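PDB 2GKO: microbial serine proteinases; subtilisin from Bacillus subtilis, which catalyses the hydrolysis of peptide bonds as a cold-adapted, calcium-loaded serine endopeptidase of the subtilisin family. Local coordinates for residues A256-A259 against A260-A264; D153-D157 against K158-I162. All blocks are in the same frame, centred on the assembly; numbering follows the deposited sequence.

Contact 1 is a run of helical turns in helix 248-265, and contact 2 is the turn that carries the chain from helix 146-157 into strand 161-165. Their centres lie about 16 Å apart, yet they meet directly: CB of A259 packs 3.7 Å from CD2 of L161, and CH2 of W263 lies 3.5 Å from the carbonyl O of G159. Helix 248-265 begins beside the phenylmethanesulfonic acid pocket, with T248, S249 and M250 among its lining residues. The side chain of A256 is about 13 Å from that ligand; contact 1 lies further along the helix, in its buried part. Contact 2 helps to build the central sheet against which this helix lies.

Contact 1 (A256-A259 against A260-A264); sequences AGLA and AKIWA
A260 begins the second half of an unbroken run of alpha-helix, its N bonded to A256 O at 3.0 Å in the usual i to i+4 pattern. The small CB of A260 sits 3.5 Å from G257 O. K261 repeats the backbone pattern onto G257 O, while its aliphatic chain, with CG anti to the backbone N (chi1 -170°), extends to S23, bending only at its last torsion; its NZ bonds S23 O, so a long side chain with a polar end suits this partly exposed place. I262 returns to L258, both through its N, which reaches L258 O nearly in line with the carbonyl, and through its side chain. CD1 of I262 packs 3.9 Å from CG of L258, and CG1 comes within 3.3 Å of L258 O, so two branched apolar side chains four residues apart meet across one helical turn; I262 also touches helix 271-283. At W263 the N bonds A259 O at 2.8 Å, and the indole reaches off the helix to pack on V134 and L161 of the neighbouring strands. A259, whose methyl is small enough to let the helix lie close to the sheet, also packs on L161. The indole NE1 is satisfied by A269 O, and CB of W263 stays 3.3 Å from A259 O.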
ATOM      1  N   ALA A 256       2.210   2.348  -2.324  1.00 10.20           N
ATOM      2  CA  ALA A 256       3.365   2.422  -1.410  1.00 10.09           C
ATOM      3  C   ALA A 256       4.652   2.262  -2.213  1.00 11.09           C
ATOM      4  O   ALA A 256       5.635   2.951  -1.962  1.00 10.66           O
ATOM      5  CB  ALA A 256       3.284   1.345  -0.347  1.00 10.03           C
ATOM      6  N   GLY A 257       4.640   1.344  -3.161  1.00 10.58           N
ATOM      7  CA  GLY A 257       5.735   1.149  -4.101  1.00 10.95           C
ATOM      8  C   GLY A 257       6.007   2.388  -4.939  1.00 11.14           C
ATOM      9  O   GLY A 257       7.166   2.828  -5.089  1.00 10.77           O
ATOM     10  N   LEU A 258       4.948   3.002  -5.459  1.00 10.38           N
ATOM     11  CA  LEU A 258       5.113   4.242  -6.207  1.00 11.52           C
ATOM     12  C   LEU A 258       5.717   5.328  -5.339  1.00 12.20           C
ATOM     13  O   LEU A 258       6.623   6.049  -5.781  1.00 11.96           O
ATOM     14  CB  LEU A 258       3.804   4.717  -6.805  1.00 11.46           C
ATOM     15  CG  LEU A 258       3.934   5.954  -7.700  1.00 13.10           C
ATOM     16  CD1 LEU A 258       4.923   5.658  -8.858  1.00 13.26           C
ATOM     17  CD2 LEU A 258       2.566   6.404  -8.209  1.00 15.36           C
ATOM     18  N   ALA A 259       5.234   5.454  -4.096  1.00 11.96           N
ATOM     19  CA  ALA A 259       5.769   6.432  -3.159  1.00 12.34           C
ATOM     20  C   ALA A 259       7.263   6.227  -2.960  1.00 12.53           C
ATOM     21  O   ALA A 259       8.030   7.193  -2.944  1.00 13.64           O
ATOM     22  CB  ALA A 259       5.035   6.346  -1.813  1.00 12.48           C
ATOM     23  N   ALA A 260       7.687   4.976  -2.827  1.00 11.97           N
ATOM     24  CA  ALA A 260       9.105   4.654  -2.633  1.00 12.20           C
ATOM     25  C   ALA A 260       9.944   4.982  -3.863  1.00 12.31           C
ATOM     26  O   ALA A 260      11.052   5.501  -3.743  1.00 12.41           O
ATOM     27  CB  ALA A 260       9.268   3.202  -2.262  1.00 11.93           C
ATOM     28  N   LYS A 261       9.402   4.688  -5.033  1.00 13.19           N
ATOM     29  CA  LYS A 261      10.035   5.008  -6.308  1.00 13.63           C
ATOM     30  C   LYS A 261      10.226   6.526  -6.434  1.00 14.42           C
ATOM     31  O   LYS A 261      11.297   7.003  -6.880  1.00 15.91           O
ATOM     32  CB  LYS A 261       9.157   4.473  -7.447  1.00 13.56           C
ATOM     33  CG  LYS A 261       9.776   4.517  -8.822  1.00 14.51           C
ATOM     34  CD  LYS A 261       8.911   3.783  -9.837  1.00 15.17           C
ATOM     35  CE  LYS A 261       9.365   4.067 -11.275  1.00 16.13           C
ATOM     36  NZ  LYS A 261      10.691   3.490 -11.585  1.00 15.44           N
ATOM     37  N   ILE A 262       9.200   7.289  -6.053  1.00 13.74           N
ATOM     38  CA  ILE A 262       9.279   8.740  -6.058  1.00 14.39           C
ATOM     39  C   ILE A 262      10.322   9.216  -5.044  1.00 14.64           C
ATOM     40  O   ILE A 262      11.204  10.019  -5.362  1.00 14.65           O
ATOM     41  CB  ILE A 262       7.888   9.352  -5.744  1.00 14.07           C
ATOM     42  CG1 ILE A 262       6.929   9.096  -6.903  1.00 14.62           C
ATOM     43  CG2 ILE A 262       7.972  10.848  -5.461  1.00 15.31           C
ATOM     44  CD1 ILE A 262       5.475   9.357  -6.553  1.00 14.78           C
ATOM     45  N   TRP A 263      10.248   8.687  -3.822  1.00 14.38           N
ATOM     46  CA  TRP A 263      11.092   9.152  -2.731  1.00 14.94           C
ATOM     47  C   TRP A 263      12.571   8.934  -3.028  1.00 15.20           C
ATOM     48  O   TRP A 263      13.397   9.768  -2.667  1.00 16.02           O
ATOM     49  CB  TRP A 263      10.710   8.470  -1.402  1.00 14.79           C
ATOM     50  CG  TRP A 263      10.843   9.340  -0.191  1.00 14.80           C
ATOM     51  CD1 TRP A 263      11.578  10.500  -0.062  1.00 14.65           C
ATOM     52  CD2 TRP A 263      10.200   9.142   1.074  1.00 13.77           C
ATOM     53  NE1 TRP A 263      11.404  11.030   1.188  1.00 15.18           N
ATOM     54  CE2 TRP A 263      10.557  10.218   1.908  1.00 14.38           C
ATOM     55  CE3 TRP A 263       9.325   8.173   1.575  1.00 12.69           C
ATOM     56  CZ2 TRP A 263      10.091  10.332   3.217  1.00 15.66           C
ATOM     57  CZ3 TRP A 263       8.862   8.289   2.858  1.00 14.71           C
ATOM     58  CH2 TRP A 263       9.250   9.348   3.671  1.00 14.26           C
ATOM     59  N   ALA A 264      12.890   7.821  -3.686  1.00 15.85           N
ATOM     60  CA  ALA A 264      14.269   7.425  -3.957  1.00 16.76           C
ATOM     61  C   ALA A 264      14.951   8.427  -4.879  1.00 17.68           C
ATOM     62  O   ALA A 264      16.172   8.592  -4.838  1.00 18.05           O
ATOM     63  CB  ALA A 264      14.301   6.055  -4.561  1.00 16.72           C
TER

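Contact 2 (D153-D157 against K158-I162)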
ATOM      1  N   ASP A 153      -0.280   8.877  13.944  1.00 14.20           N
ATOM      2  CA  ASP A 153       0.088  10.270  14.115  1.00 14.25           C
ATOM      3  C   ASP A 153       1.532  10.417  14.601  1.00 13.40           C
ATOM      4  O   ASP A 153       2.253  11.295  14.129  1.00 14.50           O
ATOM      5  CB  ASP A 153      -0.878  10.948  15.099  1.00 14.90           C
ATOM      6  CG  ASP A 153      -2.314  11.021  14.567  1.00 16.64           C
ATOM      7  OD1 ASP A 153      -2.498  11.056  13.328  1.00 17.72           O
ATOM      8  OD2 ASP A 153      -3.306  11.065  15.352  1.00 18.79           O
ATOM      9  N   TYR A 154       1.935   9.562  15.528  1.00 13.49           N
ATOM     10  CA  TYR A 154       3.296   9.530  16.059  1.00 13.36           C
ATOM     11  C   TYR A 154       4.310   9.298  14.944  1.00 13.43           C
ATOM     12  O   TYR A 154       5.290  10.034  14.793  1.00 12.98           O
ATOM     13  CB  TYR A 154       3.374   8.429  17.097  1.00 13.74           C
ATOM     14  CG  TYR A 154       4.734   8.146  17.692  1.00 14.71           C
ATOM     15  CD1 TYR A 154       5.198   8.852  18.791  1.00 15.19           C
ATOM     16  CD2 TYR A 154       5.536   7.120  17.184  1.00 14.42           C
ATOM     17  CE1 TYR A 154       6.432   8.575  19.345  1.00 16.26           C
ATOM     18  CE2 TYR A 154       6.770   6.817  17.748  1.00 15.50           C
ATOM     19  CZ  TYR A 154       7.215   7.557  18.821  1.00 17.40           C
ATOM     20  OH  TYR A 154       8.427   7.276  19.389  1.00 17.52           O
ATOM     21  N   ALA A 155       4.061   8.262  14.153  1.00 13.08           N
ATOM     22  CA  ALA A 155       4.963   7.948  13.041  1.00 12.98           C
ATOM     23  C   ALA A 155       5.005   9.035  11.975  1.00 13.44           C
ATOM     24  O   ALA A 155       6.069   9.364  11.475  1.00 13.10           O
ATOM     25  CB  ALA A 155       4.573   6.599  12.421  1.00 12.58           C
ATOM     26  N   TYR A 156       3.854   9.606  11.635  1.00 13.73           N
ATOM     27  CA  TYR A 156       3.765  10.656  10.638  1.00 13.99           C
ATOM     28  C   TYR A 156       4.538  11.887  11.072  1.00 14.81           C
ATOM     29  O   TYR A 156       5.267  12.446  10.297  1.00 14.16           O
ATOM     30  CB  TYR A 156       2.313  11.017  10.381  1.00 14.41           C
ATOM     31  CG  TYR A 156       2.075  11.827   9.143  1.00 14.39           C
ATOM     32  CD1 TYR A 156       1.982  13.199   9.202  1.00 14.52           C
ATOM     33  CD2 TYR A 156       1.928  11.219   7.902  1.00 13.58           C
ATOM     34  CE1 TYR A 156       1.729  13.944   8.078  1.00 13.50           C
ATOM     35  CE2 TYR A 156       1.685  11.958   6.768  1.00 12.81           C
ATOM     36  CZ  TYR A 156       1.591  13.325   6.857  1.00 14.32           C
ATOM     37  OH  TYR A 156       1.326  14.042   5.712  1.00 14.27           O
ATOM     38  N   ASP A 157       4.416  12.244  12.347  1.00 16.20           N
ATOM     39  CA  ASP A 157       5.210  13.317  12.948  1.00 17.41           C
ATOM     40  C   ASP A 157       6.716  13.061  12.861  1.00 17.57           C
ATOM     41  O   ASP A 157       7.498  14.008  12.760  1.00 18.79           O
ATOM     42  CB  ASP A 157       4.805  13.503  14.416  1.00 18.34           C
ATOM     43  CG  ASP A 157       5.695  14.494  15.145  1.00 22.61           C
ATOM     44  OD1 ASP A 157       5.494  15.711  14.914  1.00 29.44           O
ATOM     45  OD2 ASP A 157       6.622  14.166  15.936  1.00 26.83           O
ATOM     46  N   LYS A 158       7.115  11.792  12.915  1.00 17.06           N
ATOM     47  CA  LYS A 158       8.519  11.392  12.781  1.00 16.97           C
ATOM     48  C   LYS A 158       8.994  11.279  11.332  1.00 15.88           C
ATOM     49  O   LYS A 158      10.162  10.960  11.080  1.00 16.07           O
ATOM     50  CB  LYS A 158       8.777  10.090  13.524  1.00 17.53           C
ATOM     51  CG  LYS A 158       8.687  10.228  15.041  1.00 20.32           C
ATOM     52  CD  LYS A 158       8.976   8.924  15.723  1.00 23.19           C
ATOM     53  CE  LYS A 158       9.639   9.128  17.069  1.00 26.61           C
ATOM     54  NZ  LYS A 158      11.110   9.112  16.956  1.00 27.72           N
ATOM     55  N   GLY A 159       8.106  11.564  10.382  1.00 14.59           N
ATOM     56  CA  GLY A 159       8.474  11.655   8.990  1.00 13.63           C
ATOM     57  C   GLY A 159       8.136  10.433   8.150  1.00 13.09           C
ATOM     58  O   GLY A 159       8.531  10.349   6.984  1.00 12.95           O
ATOM     59  N   VAL A 160       7.429   9.475   8.748  1.00 12.20           N
ATOM     60  CA  VAL A 160       7.020   8.253   8.061  1.00 12.35           C
ATOM     61  C   VAL A 160       5.801   8.556   7.189  1.00 11.90           C
ATOM     62  O   VAL A 160       4.888   9.270   7.608  1.00 12.27           O
ATOM     63  CB  VAL A 160       6.707   7.119   9.073  1.00 11.98           C
ATOM     64  CG1 VAL A 160       6.200   5.860   8.381  1.00 12.78           C
ATOM     65  CG2 VAL A 160       7.926   6.814   9.915  1.00 11.27           C
ATOM     66  N   LEU A 161       5.815   8.072   5.949  1.00 11.44           N
ATOM     67  CA  LEU A 161       4.656   8.137   5.070  1.00 11.51           C
ATOM     68  C   LEU A 161       3.809   6.881   5.282  1.00 11.69           C
ATOM     69  O   LEU A 161       4.327   5.781   5.237  1.00 11.76           O
ATOM     70  CB  LEU A 161       5.074   8.233   3.621  1.00 11.90           C
ATOM     71  CG  LEU A 161       3.944   8.375   2.602  1.00 12.90           C
ATOM     72  CD1 LEU A 161       3.123   9.636   2.829  1.00 12.36           C
ATOM     73  CD2 LEU A 161       4.528   8.395   1.230  1.00 13.25           C
ATOM     74  N   ILE A 162       2.522   7.060   5.541  1.00 10.88           N
ATOM     75  CA  ILE A 162       1.623   5.936   5.816  1.00 11.36           C
ATOM     76  C   ILE A 162       0.600   5.777   4.689  1.00 10.92           C
ATOM     77  O   ILE A 162      -0.163   6.680   4.412  1.00 11.04           O
ATOM     78  CB  ILE A 162       0.909   6.108   7.164  1.00 11.26           C
ATOM     79  CG1 ILE A 162       1.927   6.135   8.321  1.00 13.41           C
ATOM     80  CG2 ILE A 162      -0.078   4.983   7.368  1.00 11.06           C
ATOM     81  CD1 ILE A 162       2.163   7.469   8.911  1.00 16.22           C
TER
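Y154 meets K158 one turn on, where helix 146-157 ends in a Schellman motif. CG of Y154 is anti to the backbone N (chi1 175°), which swings the phenol out from the helix, where the lysine chain crosses its face. K158 CD lies over one ring face, 4.1 Å from the Y154 centroid and 28° off its normal, a CH-pi contact, and CE comes 3.2 Å from the OH of Y154. The lysine chain then bends at its last two torsions and carries NZ to T127, while Y154 OH bonds D124 and its ring takes a cation-pi contact from R120. Replacing Y154 with an alanine is likely to leave D124 without its hydroxyl mate and the methylenes of K158 free to swing.

A155 O accepts the wider-spanning 6→1 bond of the motif, from V160 N at 3.0 Å, and takes a weak bond from K158 N. The methyl of A155 packs 4.0 Å from V160 CB, a fit for a small residue under the reversing chain. Y156 O receives G159 N from above its carbonyl plane, the 5→2 bond. The positive phi of G159 (101°) calls for glycine, since a CB at these angles would jam against the carbonyl O of K158. Y156 CB touches I162 CD1 at 3.8 Å, and that methyl lies at the edge of the tyrosine ring, near its plane; the phenol OH is hydrogen-bonded to R275 NH1.

The turn thus completes a beta-alpha-beta unit: strand 161-165 enters the sheet between parallel strands 133-137 and 186-192, V160 and I162 press on strand 133-137, and N271, at the start of helix 271-283, bonds the carbonyls of both Y156 and V160.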